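PDB 3JQ0: SusD superfamily protein from Bacteroides vulgatus ATCC 8482, which is probably an outer-membrane nutrient-binding protein of the SusD family, likely to take part in capturing glycans at the cell surface. Local coordinates for residues R302-F306 with K307-N311; W473-D476 with A477-T481. One frame throughout, in Å; residues are numbered along the deposited sequence.

Interaction 1. Residues R302-F306 with K307-N311; sequences REFYF and KGFRN. With SO4 (sulfate ion), chain I.
Phe-304 O takes the backbone N-H of Lys-307 at 3.0 Å (N-H...O angle 151°), three residues on, which together with the type I backbone angles of Tyr-305 and Phe-306 defines a type I beta turn. The turn lies in the loop between strand 299-300 and helix 315-319, where 302-305 have helical backbone angles, and the donor stands well above the carbonyl plane. A water carries the link onward, donating to Tyr-305 O at 2.8 Å and accepting from Phe-309 N at 2.9 Å.

Chi1 of -178° puts the Phe-304 ring on the side of its carbonyl carbon, where Gly-308 CA lies over one face, 4.0 Å from the centroid: a CH-pi contact. CE2 of the same ring meets Phe-309 CE1 at 4.1 Å, the two side chains crossing obliquely. Trp-422 meets the Phe-304 ring edge-to-face, while the Phe-309 ring lies nearly parallel to that of Trp-316.

Beyond the turn, the Arg-310 chain, bent at chi2 and chi3, brings its guanidinium edge-on to a sulfate, probably from the crystallisation liquor; NH1 pairs with Asp-411. A leucine at this position would probably leave Asp-411 without its cationic mate and the sulfate far less firmly held. Arg-310 NE reaches sulfate O3 at 2.9 Å, its NH2 reaches O2 along a 168° bond, and Asn-311 N also donates to O3, at 3.0 Å.

Interaction 2. Residues W473-D476 with A477-T481; sequences WPID and AGTLT
Asp-476 O receives the N-H of Leu-480 at 3.0 Å, nearly straight (165°) and in the carbonyl plane, the i to i+4 bond that opens helix 477-482. Residues 473-476 approach it in extended form, and the switch falls between Asp-476, whose psi is 157°, and Ala-477, which is already helical.

The Asp-476 carboxylate turns back over the first turn because CG sits between the backbone N and the carbonyl carbon (chi1 63°). OD2 accepts Thr-479 N at 3.0 Å, the donor coming from above the carboxylate plane, and OD1 takes the Thr-479 hydroxyl OG1 at 2.7 Å on its syn side. Asp-476 is therefore the N-cap, gripping both the backbone and the side chain of one residue. The two bonds to Thr-479, with a third from Asn-71 N to OD1, should hold the carboxylate's rotation, and the third ties the cap to a neighbouring loop.

Around the cap, Ile-475 and Leu-480 form a hydrophobic staple, the residue before the N-cap meeting the fourth residue of the helix. Ile-475 CG2 touches Leu-480 CD2 at 3.7 Å, the side chains crossing at about a right angle, and the same methyl lies 3.7 Å from Thr-479 CG2. Ile-475 also packs on Trp-122 of helix 97-122. Farther along, Ala-477 O accepts both Thr-481 N and Thr-481 OG1, which arrive from opposite faces of its plane.

Interaction 1 and interaction 2 are independent local structures: their centres are 38 Å apart, their nearest atoms about 19 Å apart, and no atom of one touches the other. Along the chain they come in series, 302-311 closing a turn within a loop and 473-481 starting a short helix near the C-terminus. Both lie away from the centre of the chain, about 20 Å and 25 Å from it by their own centres. The sulfate belongs to interaction 1, and a glycerol hydrogen-bonds Tyr-305 OH there; both are probably from the crystallisation liquor, so neither identifies a glycan site. Interaction 2 instead joins its helix start to the loop of Asn-71.

Interaction 1. Residues R302-F306 with K307-N311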
loop_
_atom_site.group_PDB
_atom_site.type_symbol
_atom_site.label_atom_id
_atom_site.label_comp_id
_atom_site.label_asym_id
_atom_site.label_seq_id
_atom_site.Cartn_x
_atom_site.Cartn_y
_atom_site.Cartn_z
ATOM N N ARG A 302 3.502 5.874 -19.651
ATOM C CA ARG A 302 2.563 5.646 -20.761
ATOM C C ARG A 302 2.718 4.234 -21.339
ATOM O O ARG A 302 1.741 3.556 -21.657
ATOM C CB ARG A 302 2.760 6.710 -21.823
ATOM C CG ARG A 302 2.382 8.100 -21.374
ATOM C CD ARG A 302 2.863 9.151 -22.318
ATOM N NE ARG A 302 4.303 9.171 -22.348
ATOM C CZ ARG A 302 5.019 9.773 -23.267
ATOM N NH1 ARG A 302 4.409 10.459 -24.237
ATOM N NH2 ARG A 302 6.339 9.724 -23.228
ATOM N N GLU A 303 3.953 3.766 -21.456
ATOM C CA GLU A 303 4.279 2.466 -22.003
ATOM C C GLU A 303 3.718 1.323 -21.135
ATOM O O GLU A 303 3.439 0.225 -21.612
ATOM C CB GLU A 303 5.827 2.414 -22.103
ATOM C CG GLU A 303 6.418 1.147 -22.707
ATOM C CD GLU A 303 7.954 1.031 -22.603
ATOM O OE1 GLU A 303 8.653 1.945 -22.092
ATOM O OE2 GLU A 303 8.463 -0.036 -22.994
ATOM N N PHE A 304 3.585 1.574 -19.842
ATOM C CA PHE A 304 3.156 0.533 -18.924
ATOM C C PHE A 304 1.762 0.031 -19.226
ATOM O O PHE A 304 1.476 -1.144 -18.990
ATOM C CB PHE A 304 3.251 1.027 -17.485
ATOM C CG PHE A 304 2.877 -0.007 -16.470
ATOM C CD1 PHE A 304 3.747 -1.013 -16.120
ATOM C CD2 PHE A 304 1.601 -0.006 -15.902
ATOM C CE1 PHE A 304 3.363 -2.005 -15.208
ATOM C CE2 PHE A 304 1.230 -1.007 -14.982
ATOM C CZ PHE A 304 2.146 -1.961 -14.631
ATOM N N TYR A 305 0.896 0.892 -19.768
ATOM C CA TYR A 305 -0.471 0.486 -20.014
ATOM C C TYR A 305 -0.544 -0.761 -20.873
ATOM O O TYR A 305 -1.414 -1.588 -20.644
ATOM C CB TYR A 305 -1.304 1.625 -20.645
ATOM C CG TYR A 305 -2.751 1.264 -20.855
ATOM C CD1 TYR A 305 -3.665 1.399 -19.831
ATOM C CD2 TYR A 305 -3.182 0.704 -22.050
ATOM C CE1 TYR A 305 -4.984 1.033 -19.983
ATOM C CE2 TYR A 305 -4.508 0.318 -22.203
ATOM C CZ TYR A 305 -5.396 0.456 -21.168
ATOM O OH TYR A 305 -6.678 0.058 -21.302
ATOM N N PHE A 306 0.361 -0.903 -21.850
ATOM C CA PHE A 306 0.363 -2.055 -22.742
ATOM C C PHE A 306 1.337 -3.157 -22.361
ATOM O O PHE A 306 1.398 -4.159 -23.067
ATOM C CB PHE A 306 0.530 -1.593 -24.206
ATOM C CG PHE A 306 -0.585 -0.718 -24.702
ATOM C CD1 PHE A 306 -1.789 -1.284 -25.043
ATOM C CD2 PHE A 306 -0.433 0.664 -24.773
ATOM C CE1 PHE A 306 -2.850 -0.501 -25.480
ATOM C CE2 PHE A 306 -1.493 1.455 -25.216
ATOM C CZ PHE A 306 -2.675 0.877 -25.582
ATOM N N LYS A 307 2.053 -2.981 -21.266
ATOM C CA LYS A 307 3.011 -3.968 -20.796
ATOM C C LYS A 307 2.759 -4.447 -19.361
ATOM O O LYS A 307 3.540 -5.182 -18.796
ATOM C CB LYS A 307 4.445 -3.464 -20.954
ATOM C CG LYS A 307 4.915 -3.365 -22.416
ATOM C CD LYS A 307 5.117 -4.788 -23.007
ATOM C CE LYS A 307 5.809 -4.856 -24.330
ATOM N NZ LYS A 307 5.759 -6.202 -24.903
ATOM N N GLY A 308 1.632 -4.069 -18.769
ATOM C CA GLY A 308 1.329 -4.392 -17.385
ATOM C C GLY A 308 0.567 -5.692 -17.197
ATOM O O GLY A 308 0.762 -6.399 -16.209
ATOM N N PHE A 309 -0.374 -5.961 -18.131
ATOM C CA PHE A 309 -1.438 -6.971 -17.927
ATOM C C PHE A 309 -1.670 -7.738 -19.199
ATOM O O PHE A 309 -1.691 -7.167 -20.301
ATOM C CB PHE A 309 -2.751 -6.253 -17.545
ATOM C CG PHE A 309 -2.650 -5.434 -16.294
ATOM C CD1 PHE A 309 -2.254 -4.116 -16.393
ATOM C CD2 PHE A 309 -2.988 -5.948 -15.058
ATOM C CE1 PHE A 309 -2.165 -3.300 -15.247
ATOM C CE2 PHE A 309 -2.900 -5.144 -13.916
ATOM C CZ PHE A 309 -2.488 -3.851 -14.022
ATOM N N ARG A 310 -1.909 -9.018 -19.048
ATOM C CA ARG A 310 -2.352 -9.840 -20.156
ATOM C C ARG A 310 -3.794 -9.526 -20.508
ATOM O O ARG A 310 -4.596 -9.084 -19.678
ATOM C CB ARG A 310 -2.242 -11.337 -19.810
ATOM C CG ARG A 310 -0.862 -11.805 -19.350
ATOM C CD ARG A 310 0.250 -11.546 -20.385
ATOM N NE ARG A 310 -0.057 -12.071 -21.719
ATOM C CZ ARG A 310 0.008 -13.361 -22.062
ATOM N NH1 ARG A 310 0.512 -14.251 -21.242
ATOM N NH2 ARG A 310 -0.371 -13.736 -23.268
ATOM N N ASN A 311 -4.154 -9.824 -21.761
ATOM C CA ASN A 311 -5.519 -9.603 -22.172
ATOM C C ASN A 311 -6.477 -10.391 -21.267
ATOM O O ASN A 311 -6.200 -11.533 -20.873
ATOM C CB ASN A 311 -5.710 -10.019 -23.622
ATOM C CG ASN A 311 -5.009 -9.095 -24.622
ATOM O OD1 ASN A 311 -4.457 -8.026 -24.340
ATOM N ND2 ASN A 311 -5.027 -9.553 -25.859
HETATM S S SO4 I . -1.705 -10.625 -24.793
HETATM O O1 SO4 I . -1.096 -9.322 -25.169
HETATM O O2 SO4 I . -0.985 -11.781 -25.319
HETATM O O3 SO4 I . -1.766 -10.500 -23.381
HETATM O O4 SO4 I . -2.941 -10.593 -25.538
HETATM O O HOH W 1 -1.010 -4.352 -20.435
#

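Interaction 2. Residues W473-D476 with A477-T481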
loop_
_atom_site.group_PDB
_atom_site.type_symbol
_atom_site.label_atom_id
_atom_site.label_comp_id
_atom_site.label_asym_id
_atom_site.label_seq_id
_atom_site.Cartn_x
_atom_site.Cartn_y
_atom_site.Cartn_z
ATOM N N TRP A 473 15.591 7.026 3.198
ATOM C CA TRP A 473 15.173 8.375 2.912
ATOM C C TRP A 473 16.016 9.342 3.726
ATOM O O TRP A 473 16.431 9.020 4.837
ATOM C CB TRP A 473 13.706 8.561 3.293
ATOM C CG TRP A 473 12.715 7.799 2.407
ATOM C CD1 TRP A 473 12.616 6.449 2.290
ATOM C CD2 TRP A 473 11.656 8.345 1.608
ATOM N NE1 TRP A 473 11.623 6.121 1.408
ATOM C CE2 TRP A 473 11.009 7.273 0.991
ATOM C CE3 TRP A 473 11.221 9.639 1.327
ATOM C CZ2 TRP A 473 9.891 7.434 0.166
ATOM C CZ3 TRP A 473 10.127 9.807 0.495
ATOM C CH2 TRP A 473 9.486 8.706 -0.083
ATOM N N PRO A 474 16.280 10.532 3.191
ATOM C CA PRO A 474 17.015 11.550 3.942
ATOM C C PRO A 474 16.155 12.184 5.031
ATOM O O PRO A 474 14.921 12.052 5.023
ATOM C CB PRO A 474 17.382 12.558 2.860
ATOM C CG PRO A 474 16.209 12.494 1.883
ATOM C CD PRO A 474 15.798 11.026 1.888
ATOM N N ILE A 475 16.800 12.889 5.921
ATOM C CA ILE A 475 16.171 13.674 6.984
ATOM C C ILE A 475 16.327 15.162 6.681
ATOM O O ILE A 475 17.404 15.621 6.366
ATOM C CB ILE A 475 16.795 13.349 8.374
ATOM C CG1 ILE A 475 16.792 11.841 8.668
ATOM C CG2 ILE A 475 16.060 14.143 9.471
ATOM C CD1 ILE A 475 17.655 11.457 9.845
ATOM N N ASP A 476 15.216 15.896 6.753
ATOM C CA ASP A 476 15.242 17.350 6.452
ATOM C C ASP A 476 15.952 18.133 7.540
ATOM O O ASP A 476 16.033 17.717 8.712
ATOM C CB ASP A 476 13.841 17.864 6.263
ATOM C CG ASP A 476 13.011 17.724 7.498
ATOM O OD1 ASP A 476 12.682 16.582 7.878
ATOM O OD2 ASP A 476 12.738 18.763 8.148
ATOM N N ALA A 477 16.432 19.305 7.138
ATOM C CA ALA A 477 17.120 20.188 8.067
ATOM C C ALA A 477 16.278 20.673 9.235
ATOM O O ALA A 477 16.777 20.827 10.339
ATOM C CB ALA A 477 17.670 21.383 7.297
ATOM N N GLY A 478 14.993 20.892 9.020
ATOM C CA GLY A 478 14.122 21.294 10.116
ATOM C C GLY A 478 14.104 20.241 11.207
ATOM O O GLY A 478 14.120 20.528 12.415
ATOM N N THR A 479 14.068 18.972 10.829
ATOM C CA THR A 479 14.084 17.872 11.796
ATOM C C THR A 479 15.472 17.729 12.422
ATOM O O THR A 479 15.573 17.580 13.646
ATOM C CB THR A 479 13.637 16.590 11.094
ATOM O OG1 THR A 479 12.330 16.792 10.562
ATOM C CG2 THR A 479 13.660 15.362 12.009
ATOM N N LEU A 480 16.541 17.792 11.620
ATOM C CA LEU A 480 17.881 17.656 12.173
ATOM C C LEU A 480 18.192 18.741 13.171
ATOM O O LEU A 480 18.776 18.475 14.224
ATOM C CB LEU A 480 18.921 17.696 11.068
ATOM C CG LEU A 480 18.963 16.461 10.142
ATOM C CD1 LEU A 480 19.907 16.702 8.984
ATOM C CD2 LEU A 480 19.344 15.210 10.899
ATOM N N THR A 481 17.836 19.992 12.861
ATOM C CA THR A 481 18.226 21.092 13.754
ATOM C C THR A 481 17.331 21.176 14.989
ATOM O O THR A 481 17.671 21.857 15.953
ATOM C CB THR A 481 18.320 22.415 13.058
ATOM O OG1 THR A 481 17.035 22.814 12.589
ATOM C CG2 THR A 481 19.321 22.429 11.923
#